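Local coordinates for Exo-poly-alpha-D-galacturonosidase (Thermotoga maritima, PDB 3JUR), which probably hydrolyses the glycosidic bonds of polygalacturonan, the backbone of pectin, as an exo-acting glycoside hydrolase of family 28, at residues 405-410 with 426-431; 256-261 with 290-295; 240-245 with 262-267; 225-230 with 250-255. One frame throughout, in Å; residues are numbered along the deposited sequence.

Interaction 1 of 4, residues 405-410 with 426-431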
loop_
_atom_site.group_PDB
_atom_site.type_symbol
_atom_site.label_atom_id
_atom_site.label_comp_id
_atom_site.label_asym_id
_atom_site.label_seq_id
_atom_site.Cartn_x
_atom_site.Cartn_y
_atom_site.Cartn_z
ATOM N N ILE D 405 5.954 10.354 -14.446
ATOM C CA ILE D 405 6.701 9.655 -13.409
ATOM C C ILE D 405 6.253 8.191 -13.407
ATOM O O ILE D 405 5.063 7.896 -13.274
ATOM C CB ILE D 405 6.484 10.300 -12.018
ATOM C CG1 ILE D 405 6.858 11.785 -12.066
ATOM C CG2 ILE D 405 7.297 9.569 -10.950
ATOM C CD1 ILE D 405 6.438 12.585 -10.856
ATOM N N SER D 406 7.202 7.270 -13.576
ATOM C CA SER D 406 6.848 5.861 -13.678
ATOM C C SER D 406 7.842 4.939 -12.987
ATOM O O SER D 406 9.014 5.297 -12.800
ATOM C CB SER D 406 6.661 5.465 -15.139
ATOM O OG SER D 406 7.822 5.788 -15.873
ATOM N N ASP D 407 7.356 3.757 -12.603
ATOM C CA ASP D 407 8.174 2.744 -11.924
ATOM C C ASP D 407 8.966 3.354 -10.762
ATOM O O ASP D 407 10.164 3.115 -10.621
ATOM C CB ASP D 407 9.129 2.071 -12.918
ATOM C CG ASP D 407 8.408 1.466 -14.114
ATOM O OD1 ASP D 407 7.203 1.137 -14.006
ATOM O OD2 ASP D 407 9.062 1.297 -15.166
ATOM N N THR D 408 8.285 4.154 -9.948
ATOM C CA THR D 408 8.945 5.019 -8.972
ATOM C C THR D 408 8.342 4.845 -7.575
ATOM O O THR D 408 7.126 4.682 -7.428
ATOM C CB THR D 408 8.901 6.500 -9.456
ATOM O OG1 THR D 408 9.825 6.661 -10.541
ATOM C CG2 THR D 408 9.247 7.499 -8.342
ATOM N N ILE D 409 9.210 4.862 -6.566
ATOM C CA ILE D 409 8.816 4.743 -5.169
ATOM C C ILE D 409 9.362 5.950 -4.415
ATOM O O ILE D 409 10.570 6.191 -4.425
ATOM C CB ILE D 409 9.363 3.443 -4.515
ATOM C CG1 ILE D 409 8.958 2.208 -5.332
ATOM C CG2 ILE D 409 8.860 3.310 -3.055
ATOM C CD1 ILE D 409 9.700 0.929 -4.971
ATOM N N ILE D 410 8.473 6.703 -3.769
ATOM C CA ILE D 410 8.880 7.810 -2.890
ATOM C C ILE D 410 8.224 7.627 -1.522
ATOM O O ILE D 410 6.997 7.543 -1.420
ATOM C CB ILE D 410 8.533 9.210 -3.477
ATOM C CG1 ILE D 410 9.153 9.387 -4.867
ATOM C CG2 ILE D 410 9.000 10.330 -2.525
ATOM C CD1 ILE D 410 8.638 10.582 -5.625
ATOM N N MET D 426 1.353 9.621 -13.797
ATOM C CA MET D 426 2.118 8.637 -13.029
ATOM C C MET D 426 1.656 7.229 -13.408
ATOM O O MET D 426 0.454 6.975 -13.531
ATOM C CB MET D 426 1.969 8.871 -11.522
ATOM C CG MET D 426 2.307 10.301 -11.077
ATOM S SD MET D 426 2.491 10.520 -9.295
ATOM C CE MET D 426 4.182 10.004 -9.070
ATOM N N GLU D 427 2.615 6.334 -13.630
ATOM C CA GLU D 427 2.321 4.947 -13.980
ATOM C C GLU D 427 3.162 4.008 -13.115
ATOM O O GLU D 427 4.370 4.162 -13.050
ATOM C CB GLU D 427 2.570 4.703 -15.474
ATOM C CG GLU D 427 1.674 5.544 -16.389
ATOM C CD GLU D 427 1.743 5.149 -17.861
ATOM O OE1 GLU D 427 2.433 4.161 -18.203
ATOM O OE2 GLU D 427 1.094 5.842 -18.681
ATOM N N ASN D 428 2.515 3.049 -12.445
ATOM C CA ASN D 428 3.199 2.123 -11.534
ATOM C C ASN D 428 4.083 2.853 -10.493
ATOM O O ASN D 428 5.315 2.689 -10.465
ATOM C CB ASN D 428 3.997 1.058 -12.327
ATOM C CG ASN D 428 4.662 0.021 -11.425
ATOM O OD1 ASN D 428 4.078 -0.410 -10.427
ATOM N ND2 ASN D 428 5.896 -0.384 -11.772
ATOM N N VAL D 429 3.441 3.675 -9.658
ATOM C CA VAL D 429 4.147 4.444 -8.615
ATOM C C VAL D 429 3.653 4.100 -7.215
ATOM O O VAL D 429 2.473 3.806 -7.009
ATOM C CB VAL D 429 4.035 5.990 -8.795
ATOM C CG1 VAL D 429 4.717 6.455 -10.075
ATOM C CG2 VAL D 429 2.570 6.430 -8.758
ATOM N N ILE D 430 4.576 4.133 -6.259
ATOM C CA ILE D 430 4.238 4.024 -4.851
ATOM C C ILE D 430 4.644 5.348 -4.215
ATOM O O ILE D 430 5.788 5.791 -4.355
ATOM C CB ILE D 430 4.935 2.811 -4.167
ATOM C CG1 ILE D 430 4.562 1.500 -4.882
ATOM C CG2 ILE D 430 4.586 2.754 -2.672
ATOM C CD1 ILE D 430 5.273 0.230 -4.362
ATOM N N MET D 431 3.693 5.987 -3.546
ATOM C CA MET D 431 3.914 7.287 -2.917
ATOM C C MET D 431 3.416 7.241 -1.495
ATOM O O MET D 431 2.215 7.112 -1.279
ATOM C CB MET D 431 3.157 8.385 -3.663
ATOM C CG MET D 431 3.827 8.852 -4.911
ATOM S SD MET D 431 3.507 10.613 -5.167
ATOM C CE MET D 431 5.043 11.011 -5.967
#

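Interaction 2 of 4, residues 256-261 with 290-295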
loop_
_atom_site.group_PDB
_atom_site.type_symbol
_atom_site.label_atom_id
_atom_site.label_comp_id
_atom_site.label_asym_id
_atom_site.label_seq_id
_atom_site.Cartn_x
_atom_site.Cartn_y
_atom_site.Cartn_z
ATOM N N PHE D 256 30.111 15.238 -5.096
ATOM C CA PHE D 256 29.683 16.620 -4.836
ATOM C C PHE D 256 29.242 16.867 -3.399
ATOM O O PHE D 256 28.433 16.114 -2.841
ATOM C CB PHE D 256 28.484 17.007 -5.710
ATOM C CG PHE D 256 28.725 16.904 -7.189
ATOM C CD1 PHE D 256 29.154 18.013 -7.913
ATOM C CD2 PHE D 256 28.475 15.714 -7.862
ATOM C CE1 PHE D 256 29.361 17.924 -9.286
ATOM C CE2 PHE D 256 28.662 15.613 -9.231
ATOM C CZ PHE D 256 29.121 16.717 -9.947
ATOM N N ASP D 257 29.765 17.947 -2.830
ATOM C CA ASP D 257 29.208 18.591 -1.652
ATOM C C ASP D 257 29.202 20.092 -1.974
ATOM O O ASP D 257 30.268 20.730 -2.000
ATOM C CB ASP D 257 30.065 18.296 -0.426
ATOM C CG ASP D 257 29.450 18.813 0.867
ATOM O OD1 ASP D 257 28.328 19.366 0.851
ATOM O OD2 ASP D 257 30.104 18.651 1.912
ATOM N N THR D 258 28.016 20.637 -2.255
ATOM C CA THR D 258 27.909 21.992 -2.815
ATOM C C THR D 258 27.078 22.946 -1.970
ATOM O O THR D 258 26.190 22.522 -1.240
ATOM C CB THR D 258 27.358 21.979 -4.261
ATOM O OG1 THR D 258 26.070 21.347 -4.297
ATOM C CG2 THR D 258 28.297 21.240 -5.185
ATOM N N GLY D 259 27.377 24.238 -2.082
ATOM C CA GLY D 259 26.674 25.281 -1.339
ATOM C C GLY D 259 25.383 25.714 -2.006
ATOM O O GLY D 259 24.537 26.341 -1.382
ATOM N N ASP D 260 25.229 25.383 -3.281
ATOM C CA ASP D 260 24.000 25.675 -4.002
ATOM C C ASP D 260 23.667 24.449 -4.851
ATOM O O ASP D 260 23.938 23.316 -4.439
ATOM C CB ASP D 260 24.185 26.948 -4.842
ATOM C CG ASP D 260 22.887 27.719 -5.053
ATOM O OD1 ASP D 260 22.077 27.304 -5.912
ATOM O OD2 ASP D 260 22.686 28.756 -4.376
ATOM N N ASP D 261 23.091 24.656 -6.030
ATOM C CA ASP D 261 22.782 23.553 -6.941
ATOM C C ASP D 261 24.040 22.752 -7.305
ATOM O O ASP D 261 25.106 23.335 -7.537
ATOM C CB ASP D 261 22.115 24.104 -8.197
ATOM C CG ASP D 261 20.798 24.818 -7.899
ATOM O OD1 ASP D 261 20.009 24.294 -7.088
ATOM O OD2 ASP D 261 20.553 25.901 -8.479
ATOM N N VAL D 290 26.236 12.612 -4.907
ATOM C CA VAL D 290 26.114 13.849 -4.145
ATOM C C VAL D 290 25.766 13.480 -2.705
ATOM O O VAL D 290 24.711 12.908 -2.451
ATOM C CB VAL D 290 25.023 14.798 -4.731
ATOM C CG1 VAL D 290 24.977 16.144 -3.958
ATOM C CG2 VAL D 290 25.247 15.038 -6.224
ATOM N N ILE D 291 26.659 13.774 -1.768
ATOM C CA ILE D 291 26.313 13.670 -0.343
ATOM C C ILE D 291 26.475 15.063 0.236
ATOM O O ILE D 291 27.592 15.513 0.508
ATOM C CB ILE D 291 27.166 12.634 0.432
ATOM C CG1 ILE D 291 27.086 11.255 -0.234
ATOM C CG2 ILE D 291 26.731 12.579 1.902
ATOM C CD1 ILE D 291 28.032 10.205 0.371
ATOM N N SER D 292 25.351 15.756 0.384
ATOM C CA SER D 292 25.396 17.191 0.616
ATOM C C SER D 292 24.110 17.745 1.220
ATOM O O SER D 292 23.131 17.989 0.512
ATOM C CB SER D 292 25.713 17.902 -0.705
ATOM O OG SER D 292 25.878 19.292 -0.512
ATOM N N GLN D 293 24.127 17.944 2.532
ATOM C CA GLN D 293 23.063 18.654 3.233
ATOM C C GLN D 293 22.826 20.043 2.626
ATOM O O GLN D 293 21.677 20.481 2.480
ATOM C CB GLN D 293 23.424 18.793 4.711
ATOM C CG GLN D 293 22.401 19.551 5.528
ATOM C CD GLN D 293 21.546 18.636 6.362
ATOM O OE1 GLN D 293 21.804 18.463 7.563
ATOM N NE2 GLN D 293 20.522 18.031 5.742
ATOM N N ALA D 294 23.920 20.712 2.258
ATOM C CA ALA D 294 23.877 22.080 1.745
ATOM C C ALA D 294 23.340 22.223 0.311
ATOM O O ALA D 294 22.887 23.308 -0.069
ATOM C CB ALA D 294 25.268 22.732 1.870
ATOM N N SER D 295 23.393 21.148 -0.481
ATOM C CA SER D 295 23.000 21.212 -1.891
ATOM C C SER D 295 21.540 21.608 -2.083
ATOM O O SER D 295 20.656 21.047 -1.452
ATOM C CB SER D 295 23.273 19.883 -2.609
ATOM O OG SER D 295 22.812 19.934 -3.951
HETATM O O HOH W 1 26.753 19.806 2.946
HETATM O O HOH W 2 22.788 25.724 1.216
#

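Interaction 3 of 4, residues 240-245 with 262-267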
loop_
_atom_site.group_PDB
_atom_site.type_symbol
_atom_site.label_atom_id
_atom_site.label_comp_id
_atom_site.label_asym_id
_atom_site.label_seq_id
_atom_site.Cartn_x
_atom_site.Cartn_y
_atom_site.Cartn_z
ATOM N N GLY D 240 28.285 23.336 -8.221
ATOM C CA GLY D 240 29.339 22.381 -8.577
ATOM C C GLY D 240 29.730 22.508 -10.037
ATOM O O GLY D 240 30.835 22.955 -10.367
ATOM N N ILE D 241 28.817 22.113 -10.918
ATOM C CA ILE D 241 29.036 22.201 -12.354
ATOM C C ILE D 241 27.841 22.882 -13.029
ATOM O O ILE D 241 26.692 22.428 -12.878
ATOM C CB ILE D 241 29.296 20.813 -12.996
ATOM C CG1 ILE D 241 30.479 20.107 -12.313
ATOM C CG2 ILE D 241 29.551 20.967 -14.499
ATOM C CD1 ILE D 241 30.648 18.650 -12.703
ATOM N N ASP D 242 28.141 23.957 -13.771
ATOM C CA ASP D 242 27.156 24.759 -14.497
ATOM C C ASP D 242 27.366 24.743 -16.012
ATOM O O ASP D 242 27.961 25.676 -16.554
ATOM C CB ASP D 242 27.220 26.218 -14.048
ATOM C CG ASP D 242 27.015 26.384 -12.575
ATOM O OD1 ASP D 242 25.924 26.865 -12.203
ATOM O OD2 ASP D 242 27.939 26.043 -11.796
ATOM N N PRO D 243 26.887 23.696 -16.708
ATOM C CA PRO D 243 26.982 23.728 -18.170
ATOM C C PRO D 243 26.058 24.812 -18.737
ATOM O O PRO D 243 24.821 24.702 -18.618
ATOM C CB PRO D 243 26.477 22.334 -18.590
ATOM C CG PRO D 243 26.540 21.502 -17.353
ATOM C CD PRO D 243 26.279 22.445 -16.225
ATOM N N GLU D 244 26.649 25.845 -19.339
ATOM C CA GLU D 244 25.887 26.978 -19.849
ATOM C C GLU D 244 26.033 27.150 -21.362
ATOM O O GLU D 244 27.116 27.477 -21.852
ATOM C CB GLU D 244 26.253 28.269 -19.097
ATOM C CG GLU D 244 25.362 29.446 -19.462
ATOM C CD GLU D 244 25.284 30.526 -18.397
ATOM O OE1 GLU D 244 24.290 31.283 -18.439
ATOM O OE2 GLU D 244 26.191 30.634 -17.527
ATOM N N SER D 245 24.924 26.945 -22.076
ATOM C CA SER D 245 24.874 26.899 -23.549
ATOM C C SER D 245 25.894 25.918 -24.146
ATOM O O SER D 245 26.503 26.192 -25.180
ATOM C CB SER D 245 25.009 28.294 -24.173
ATOM O OG SER D 245 23.858 29.080 -23.940
ATOM N N SER D 262 23.930 21.424 -7.355
ATOM C CA SER D 262 25.108 20.585 -7.604
ATOM C C SER D 262 25.484 20.526 -9.088
ATOM O O SER D 262 26.577 20.947 -9.476
ATOM C CB SER D 262 24.918 19.182 -7.027
ATOM O OG SER D 262 24.892 19.216 -5.612
ATOM N N VAL D 263 24.587 19.994 -9.912
ATOM C CA VAL D 263 24.755 20.030 -11.360
ATOM C C VAL D 263 23.588 20.845 -11.919
ATOM O O VAL D 263 22.426 20.456 -11.767
ATOM C CB VAL D 263 24.786 18.610 -11.969
ATOM C CG1 VAL D 263 24.871 18.666 -13.503
ATOM C CG2 VAL D 263 25.945 17.817 -11.394
ATOM N N VAL D 264 23.913 21.976 -12.550
ATOM C CA VAL D 264 22.918 22.963 -12.973
ATOM C C VAL D 264 23.077 23.311 -14.432
ATOM O O VAL D 264 24.059 23.938 -14.810
ATOM C CB VAL D 264 23.092 24.323 -12.258
ATOM C CG1 VAL D 264 21.741 24.900 -11.918
ATOM C CG2 VAL D 264 24.005 24.218 -11.046
ATOM N N ILE D 265 22.087 22.969 -15.241
ATOM C CA ILE D 265 22.179 23.245 -16.665
ATOM C C ILE D 265 21.500 24.573 -16.994
ATOM O O ILE D 265 20.352 24.816 -16.592
ATOM C CB ILE D 265 21.632 22.083 -17.490
ATOM C CG1 ILE D 265 22.400 20.812 -17.120
ATOM C CG2 ILE D 265 21.794 22.367 -18.979
ATOM C CD1 ILE D 265 21.631 19.569 -17.318
ATOM N N LYS D 266 22.236 25.423 -17.712
ATOM C CA LYS D 266 21.844 26.810 -17.979
ATOM C C LYS D 266 22.096 27.189 -19.440
ATOM O O LYS D 266 22.664 26.398 -20.201
ATOM C CB LYS D 266 22.599 27.767 -17.039
ATOM C CG LYS D 266 22.434 27.466 -15.554
ATOM C CD LYS D 266 23.240 28.438 -14.703
ATOM C CE LYS D 266 23.148 28.104 -13.217
ATOM N NZ LYS D 266 21.832 28.463 -12.621
ATOM N N SER D 267 21.655 28.385 -19.834
ATOM C CA SER D 267 21.832 28.889 -21.207
ATOM C C SER D 267 21.545 30.391 -21.342
ATOM O O SER D 267 21.004 30.852 -22.360
ATOM C CB SER D 267 20.982 28.091 -22.209
ATOM O OG SER D 267 19.605 28.175 -21.897
#

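Interaction 4 of 4, residues 225-230 with 250-255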
loop_
_atom_site.group_PDB
_atom_site.type_symbol
_atom_site.label_atom_id
_atom_site.label_comp_id
_atom_site.label_asym_id
_atom_site.label_seq_id
_atom_site.Cartn_x
_atom_site.Cartn_y
_atom_site.Cartn_z
ATOM N N ILE D 225 34.125 16.790 -21.088
ATOM C CA ILE D 225 34.084 15.651 -20.170
ATOM C C ILE D 225 34.561 16.091 -18.778
ATOM O O ILE D 225 35.654 16.639 -18.625
ATOM C CB ILE D 225 34.957 14.464 -20.671
ATOM C CG1 ILE D 225 34.436 13.924 -22.004
ATOM C CG2 ILE D 225 35.020 13.347 -19.636
ATOM C CD1 ILE D 225 35.452 13.054 -22.768
ATOM N N ILE D 226 33.721 15.865 -17.776
ATOM C CA ILE D 226 34.115 16.071 -16.387
ATOM C C ILE D 226 33.866 14.760 -15.666
ATOM O O ILE D 226 32.736 14.262 -15.603
ATOM C CB ILE D 226 33.366 17.242 -15.733
ATOM C CG1 ILE D 226 33.621 18.531 -16.517
ATOM C CG2 ILE D 226 33.818 17.434 -14.282
ATOM C CD1 ILE D 226 32.504 19.537 -16.413
ATOM N N ARG D 227 34.937 14.183 -15.140
ATOM C CA ARG D 227 34.883 12.815 -14.668
ATOM C C ARG D 227 35.824 12.615 -13.490
ATOM O O ARG D 227 36.917 13.179 -13.463
ATOM C CB ARG D 227 35.175 11.874 -15.855
ATOM C CG ARG D 227 36.261 10.850 -15.672
ATOM C CD ARG D 227 37.339 10.993 -16.754
ATOM N NE ARG D 227 36.921 10.537 -18.080
ATOM C CZ ARG D 227 37.750 10.292 -19.099
ATOM N NH1 ARG D 227 39.066 10.449 -18.970
ATOM N NH2 ARG D 227 37.260 9.882 -20.255
ATOM N N ASN D 228 35.371 11.835 -12.512
ATOM C CA ASN D 228 36.158 11.493 -11.319
ATOM C C ASN D 228 36.770 12.681 -10.563
ATOM O O ASN D 228 37.882 12.592 -10.042
ATOM C CB ASN D 228 37.219 10.421 -11.641
ATOM C CG ASN D 228 36.597 9.108 -12.086
ATOM O OD1 ASN D 228 36.498 8.833 -13.288
ATOM N ND2 ASN D 228 36.143 8.302 -11.124
ATOM N N ILE D 229 36.027 13.780 -10.497
ATOM C CA ILE D 229 36.427 14.924 -9.682
ATOM C C ILE D 229 35.623 14.981 -8.381
ATOM O O ILE D 229 34.567 14.356 -8.260
ATOM C CB ILE D 229 36.287 16.272 -10.438
ATOM C CG1 ILE D 229 34.818 16.609 -10.695
ATOM C CG2 ILE D 229 37.097 16.266 -11.731
ATOM C CD1 ILE D 229 34.526 18.072 -10.642
ATOM N N GLU D 230 36.141 15.718 -7.403
ATOM C CA GLU D 230 35.385 16.004 -6.203
ATOM C C GLU D 230 35.220 17.501 -5.995
ATOM O O GLU D 230 36.207 18.237 -5.962
ATOM C CB GLU D 230 36.021 15.374 -4.966
ATOM C CG GLU D 230 35.165 15.603 -3.715
ATOM C CD GLU D 230 35.760 15.060 -2.432
ATOM O OE1 GLU D 230 36.806 14.379 -2.477
ATOM O OE2 GLU D 230 35.158 15.308 -1.368
ATOM N N LEU D 250 29.550 15.179 -20.986
ATOM C CA LEU D 250 29.435 14.053 -20.071
ATOM C C LEU D 250 29.962 14.438 -18.700
ATOM O O LEU D 250 31.053 14.997 -18.576
ATOM C CB LEU D 250 30.195 12.834 -20.615
ATOM C CG LEU D 250 30.381 11.623 -19.698
ATOM C CD1 LEU D 250 29.029 10.981 -19.322
ATOM C CD2 LEU D 250 31.316 10.607 -20.354
ATOM N N ILE D 251 29.164 14.164 -17.680
ATOM C CA ILE D 251 29.564 14.339 -16.283
ATOM C C ILE D 251 29.323 12.988 -15.624
ATOM O O ILE D 251 28.177 12.543 -15.519
ATOM C CB ILE D 251 28.721 15.418 -15.548
ATOM C CG1 ILE D 251 28.822 16.778 -16.253
ATOM C CG2 ILE D 251 29.151 15.517 -14.080
ATOM C CD1 ILE D 251 27.735 17.797 -15.849
ATOM N N GLU D 252 30.402 12.335 -15.200
ATOM C CA GLU D 252 30.299 10.977 -14.673
ATOM C C GLU D 252 31.281 10.711 -13.542
ATOM O O GLU D 252 32.358 11.314 -13.488
ATOM C CB GLU D 252 30.456 9.940 -15.802
ATOM C CG GLU D 252 31.856 9.837 -16.420
ATOM C CD GLU D 252 32.002 8.644 -17.367
ATOM O OE1 GLU D 252 30.989 7.953 -17.643
ATOM O OE2 GLU D 252 33.139 8.388 -17.832
ATOM N N LYS D 253 30.888 9.824 -12.630
ATOM C CA LYS D 253 31.760 9.342 -11.550
ATOM C C LYS D 253 32.300 10.446 -10.633
ATOM O O LYS D 253 33.342 10.275 -10.000
ATOM C CB LYS D 253 32.909 8.497 -12.134
ATOM C CG LYS D 253 32.527 7.062 -12.490
ATOM C CD LYS D 253 32.752 6.136 -11.293
ATOM C CE LYS D 253 31.666 5.058 -11.186
ATOM N NZ LYS D 253 31.898 3.925 -12.130
ATOM N N CYS D 254 31.591 11.572 -10.557
ATOM C CA CYS D 254 32.001 12.691 -9.703
ATOM C C CYS D 254 31.356 12.644 -8.309
ATOM O O CYS D 254 30.288 12.046 -8.125
ATOM C CB CYS D 254 31.690 14.036 -10.378
ATOM S SG CYS D 254 32.484 14.289 -11.998
ATOM N N ARG D 255 32.018 13.286 -7.347
ATOM C CA ARG D 255 31.520 13.447 -5.979
ATOM C C ARG D 255 31.272 14.930 -5.686
ATOM O O ARG D 255 32.130 15.769 -5.982
ATOM C CB ARG D 255 32.523 12.870 -4.970
ATOM C CG ARG D 255 32.279 13.314 -3.525
ATOM C CD ARG D 255 31.502 12.289 -2.711
ATOM N NE ARG D 255 32.420 11.539 -1.857
ATOM C CZ ARG D 255 32.498 11.646 -0.533
ATOM N NH1 ARG D 255 31.683 12.455 0.137
ATOM N NH2 ARG D 255 33.391 10.917 0.127
HETATM O O HOH W 3 34.738 9.562 -19.932
#

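Interaction 1 of 4, residues 405-410 with 426-431
Ile405 and Met426 lie side by side on the buried face of two neighbouring coils, pointing the same way. Met426 is bent at its last torsion (chi3 83°), which swings CE over its partner to sit 3.7 Å from CG2 of Ile405. Beyond the corner the pattern recurs: CD1 of Ile410 meets CE of Met431 at 3.6 Å, and Ala389 of strand 388-393 closes over both. Between these pairs the Val429 side chain crosses that of Ile405 at about a right angle, its CG1 4.1 Å from Ile405 CG2. The segments are successive coils of the right-handed parallel beta-helix of family 28; strands 408-410 and 429-431 run 2° from parallel, with Ile430 N bonded to Thr408 O (2.9 Å). Packing is sparser at the corner around Asp407 and Asn428, where both backbones take left-handed helical angles and the side chains are partly exposed. There ND2 of Asn428 donates a nearly straight bond (167°) to OD1 of Asp407, 3.0 Å away, reaching the carboxylate from above its plane, while OD1 of Asn428 is taken by Arg435. On the outer face Ile409 CG2 rests 4.1 Å from Ile430 CB, and a second subunit packs there through Asn432 and Gly433.

Interaction 2 of 4, residues 256-261 with 290-295
With CG of Asp257 anti to the backbone N (chi1 -174°) and OG of Ser292 likewise anti to its own (chi1 -175°), carboxylate and hydroxyl are brought together between two adjacent coils of the parallel beta-helix. Ser292 OG donates to Asp257 OD1 over 2.8 Å, arriving on the anti side and 20° out of the carboxylate plane. The same oxygen accepts from a water 2.7 Å away, which in turn accepts from Ala294 N, tying OD1 to the backbone of the turn. An alanine in place of Asp257 would probably leave the Ser292 hydroxyl and the bridging water without their acceptor. Before this turn the strands pair in parallel, though Ile291 N reaches Phe256 O by a weak bond; on the buried side Val290 CG2 lies obliquely against the Phe256 ring, 3.7 Å from CD2. After it both chains leave strand geometry but stay side by side, Ser295 CA 3.4 Å from Asp260 O, where residues 259-261 carry the Gly-Asp-Asp sequence characteristic of family 28. Thr258 and Ser295 both hydrogen-bond to the Ser262 hydroxyl, and Asp261 forms salt bridges with Arg327 and Lys329. The Ala294 methyl abuts the backbone, its CB 3.3 Å from Thr258 O.

Interaction 3 of 4, residues 240-245 with 262-267
Four backbone hydrogen bonds join Ile241, Pro243 and Ser245 to Ser262, Val264 and Lys266, linking consecutive coils along a buried part of the wall of the right-handed parallel beta-helix. Val264 N reaches Ile241 O over 2.8 Å and Lys266 N reaches Pro243 O over 2.8 Å, both nearly straight at N-H. The last bond runs from Ser245 N to Lys266 O (3.0 Å). Pro243 interrupts the ladder because its nitrogen has no hydrogen to offer Val264 O; instead its CD presses on that oxygen at 3.0 Å.

Charged side chains line one flank. Asp242 and Lys266 run side by side, OD1 of Asp242 touching CE of Lys266 at 3.2 Å, yet NZ stays 4.4 Å from OD1, beyond a salt bridge. The ammonium group goes instead to Glu304, with a further bond to the carbonyl of Gly302. Glu244, extended beyond CG, crosses Lys266 obliquely, and its OE2 is hydrogen-bonded to NE2 of His217. With an alanine at Glu244, His217 would probably lose this partner, and Lys266 CB the aliphatic cover of the longer side chain.

On the other flank the contact is apolar: Pro243 CG faces Ile265 CG1, and Ile241 leans with Val263 on Ile251. Further along, Ser245 OG donates to the carbonyl of Val278 while lying 3.5 Å from Ser267 CB.

Interaction 4 of 4, residues 225-230 with 250-255
Strands 225-227 and 250-252 run in register, their axes 4.9 Å apart and 2° from parallel, joined by ladder bonds such as Ile226 N to Leu250 O at 2.9 Å and resumed beyond a corner by Arg255 N to Ile229 O. At that corner Asn228 and Lys253 both adopt left-handed helical angles and lie side by side, ND2 of Asn228 3.4 Å from Lys253 CB. On the inner side Cys254 fills the bend: its SG, anti to the carbonyl carbon (chi1 -59°), lies 3.5 Å from Ile229 CG1. In the parallel beta-helix equivalent positions line up from coil to coil, as Ile226 does with Ile251. Outside, Glu230 and Arg255 point the same way with CG against CG at 3.7 Å and their carboxylate and guanidinium planes 15° apart, while Leu289 of a second subunit packs on Arg255. Arg227 and Glu252 meet through a water at the guanidinium edge, in its plane; it accepts from NH2 of Arg227 at 2.6 Å and donates to OE2 of Glu252. Arg227 also pairs with Glu204 and Glu20, and Glu252 with Arg286, so the water probably joins their salt bridges into a charged network along the outside of the coils.

How the interactions relate
Interactions 2, 3 and 4 form one cluster in the middle of the beta-helix, their centres 13 to 15 Å apart, whereas interaction 1 sits 26 to 29 Å from them near the C-terminal end. Strand 249-252 of interaction 4 leads into strand 255-258 of interaction 2, which is followed by strand 263-265 of interaction 3, so one coil supplies a segment to each. Interaction 3 alternates along the chain with both 2 and 4; interaction 1 comes after all of them. Inside the coil, Ile241 CD1 touches Ile226 CG2 at 3.7 Å, and Phe256 CZ packs 3.7 Å from Val263 CG2. Repeated coil-to-coil pairing thus carries the same architecture from the centre towards the C-terminal end.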